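Local coordinates for putative uncharacterized protein (Helicobacter pylori, PDB 3TDG), which probably acts as a periplasmic thiol-disulfide oxidoreductase of the DsbG type, exchanging disulfides through a thioredoxin-fold domain, at residues Y152-P157 against V181-L186. Numbering follows the deposited sequence.
Sequences YIVSDP and VVVGWL
Val154 and Ser155 pair in parallel with Val181 and Val182, joining neighbouring strands of the thioredoxin fold; the connection between them, which includes helix 160-167, makes a beta-alpha-beta crossover. Three backbone bonds link the two segments: Val181 N to Ile153 O (2.8 Å), Ser155 N to Val181 O (3.0 Å) and, just past the strand end, Val183 N to Ser155 O (2.8 Å). Apolar contacts lie on both faces. On that of Val154 and Val181, CG1 of Val154 meets CG1 of Val183 at 3.8 Å, the two side chains crossing at about a right angle against helix 235-249. CG2 of Val181 touches the ring edge of Tyr152, whose OH bonds to Arg179. On the other face CG of Pro157 packs on CG1 of Val182 at 3.8 Å, beside Tyr222, whose OH is hydrogen-bonded to Ser155 OG. Beyond the paired residues a carboxylate takes over. Asp156 OD2 is hydrogen-bonded to Ser190 OG and Met158 N, close to the CxxC motif of Cys159 and Cys162, probably the redox-active pair. CG anti to the backbone N (chi1 -172°) carries OD1 across to the loop after strand 177-182, gripped by two bent bonds: Trp185 N (2.9 Å) arrives nearly along the C-O bond, Leu186 N (2.8 Å) on the syn side, 35° out of the carboxylate plane.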
loop_
_atom_site.group_PDB
_atom_site.type_symbol
_atom_site.label_atom_id
_atom_site.label_comp_id
_atom_site.label_asym_id
_atom_site.label_seq_id
_atom_site.Cartn_x
_atom_site.Cartn_y
_atom_site.Cartn_z
ATOM N N TYR A 152 -23.514 19.640 3.774
ATOM C CA TYR A 152 -23.503 19.011 2.469
ATOM C C TYR A 152 -24.460 17.817 2.453
ATOM O O TYR A 152 -24.442 16.994 3.372
ATOM C CB TYR A 152 -22.101 18.520 2.133
ATOM C CG TYR A 152 -21.224 19.562 1.498
ATOM C CD1 TYR A 152 -21.311 19.825 0.122
ATOM C CD2 TYR A 152 -20.304 20.289 2.259
ATOM C CE1 TYR A 152 -20.493 20.776 -0.477
ATOM C CE2 TYR A 152 -19.477 21.252 1.668
ATOM C CZ TYR A 152 -19.576 21.490 0.302
ATOM O OH TYR A 152 -18.775 22.443 -0.302
ATOM N N ILE A 153 -25.287 17.734 1.416
ATOM C CA ILE A 153 -26.178 16.598 1.211
ATOM C C ILE A 153 -25.956 15.988 -0.182
ATOM O O ILE A 153 -26.306 16.599 -1.191
ATOM C CB ILE A 153 -27.652 17.022 1.377
ATOM C CG1 ILE A 153 -27.864 17.682 2.746
ATOM C CG2 ILE A 153 -28.605 15.796 1.179
ATOM C CD1 ILE A 153 -29.259 18.094 3.035
ATOM N N VAL A 154 -25.360 14.807 -0.244
ATOM C CA VAL A 154 -25.179 14.102 -1.515
ATOM C C VAL A 154 -26.450 13.279 -1.735
ATOM O O VAL A 154 -26.854 12.515 -0.858
ATOM C CB VAL A 154 -23.924 13.240 -1.537
ATOM C CG1 VAL A 154 -23.747 12.543 -2.912
ATOM C CG2 VAL A 154 -22.678 14.093 -1.203
ATOM N N SER A 155 -27.089 13.486 -2.886
ATOM C CA SER A 155 -28.460 13.057 -3.110
ATOM C C SER A 155 -28.687 12.651 -4.579
ATOM O O SER A 155 -28.218 13.336 -5.500
ATOM C CB SER A 155 -29.417 14.179 -2.727
ATOM O OG SER A 155 -30.786 13.794 -2.893
ATOM N N ASP A 156 -29.396 11.537 -4.770
ATOM C CA ASP A 156 -29.726 11.010 -6.091
ATOM C C ASP A 156 -31.229 11.230 -6.302
ATOM O O ASP A 156 -32.030 10.902 -5.435
ATOM C CB ASP A 156 -29.361 9.526 -6.162
ATOM C CG ASP A 156 -29.483 8.945 -7.575
ATOM O OD1 ASP A 156 -28.425 8.610 -8.153
ATOM O OD2 ASP A 156 -30.625 8.819 -8.105
ATOM N N PRO A 157 -31.614 11.821 -7.448
ATOM C CA PRO A 157 -33.023 12.130 -7.683
ATOM C C PRO A 157 -33.928 10.914 -8.011
ATOM O O PRO A 157 -35.144 11.090 -8.107
ATOM C CB PRO A 157 -32.981 13.132 -8.847
ATOM C CG PRO A 157 -31.667 12.933 -9.516
ATOM C CD PRO A 157 -30.765 12.122 -8.618
ATOM N N VAL A 181 -25.775 18.369 -3.332
ATOM C CA VAL A 181 -25.000 17.873 -4.456
ATOM C C VAL A 181 -25.804 16.743 -5.107
ATOM O O VAL A 181 -25.888 15.636 -4.552
ATOM C CB VAL A 181 -23.620 17.359 -3.984
ATOM C CG1 VAL A 181 -22.802 16.787 -5.146
ATOM C CG2 VAL A 181 -22.841 18.490 -3.275
ATOM N N VAL A 182 -26.420 17.041 -6.255
ATOM C CA VAL A 182 -27.347 16.108 -6.909
ATOM C C VAL A 182 -26.582 15.262 -7.926
ATOM O O VAL A 182 -26.105 15.773 -8.945
ATOM C CB VAL A 182 -28.573 16.833 -7.547
ATOM C CG1 VAL A 182 -29.585 15.822 -8.134
ATOM C CG2 VAL A 182 -29.258 17.684 -6.523
ATOM N N VAL A 183 -26.433 13.981 -7.617
ATOM C CA VAL A 183 -25.576 13.100 -8.395
ATOM C C VAL A 183 -26.380 12.185 -9.328
ATOM O O VAL A 183 -27.582 11.966 -9.116
ATOM C CB VAL A 183 -24.683 12.236 -7.489
ATOM C CG1 VAL A 183 -23.693 13.128 -6.706
ATOM C CG2 VAL A 183 -25.551 11.382 -6.518
ATOM N N GLY A 184 -25.699 11.654 -10.337
ATOM C CA GLY A 184 -26.275 10.666 -11.246
ATOM C C GLY A 184 -25.734 9.290 -10.908
ATOM O O GLY A 184 -25.093 8.672 -11.739
ATOM N N TRP A 185 -26.005 8.811 -9.690
ATOM C CA TRP A 185 -25.292 7.662 -9.102
ATOM C C TRP A 185 -25.976 6.305 -9.329
ATOM O O TRP A 185 -25.299 5.285 -9.553
ATOM C CB TRP A 185 -25.067 7.967 -7.606
ATOM C CG TRP A 185 -24.689 6.845 -6.581
ATOM C CD1 TRP A 185 -25.384 6.522 -5.439
ATOM C CD2 TRP A 185 -23.512 6.026 -6.562
ATOM N NE1 TRP A 185 -24.736 5.525 -4.736
ATOM C CE2 TRP A 185 -23.590 5.198 -5.406
ATOM C CE3 TRP A 185 -22.424 5.875 -7.424
ATOM C CZ2 TRP A 185 -22.605 4.258 -5.088
ATOM C CZ3 TRP A 185 -21.458 4.938 -7.111
ATOM C CH2 TRP A 185 -21.552 4.143 -5.957
ATOM N N LEU A 186 -27.306 6.290 -9.292
ATOM C CA LEU A 186 -28.017 5.003 -9.256
ATOM C C LEU A 186 -28.344 4.385 -10.624
ATOM O O LEU A 186 -28.640 3.204 -10.709
ATOM C CB LEU A 186 -29.245 5.069 -8.342
ATOM C CG LEU A 186 -28.914 5.291 -6.856
ATOM C CD1 LEU A 186 -30.191 5.415 -6.052
ATOM C CD2 LEU A 186 -28.023 4.180 -6.292
#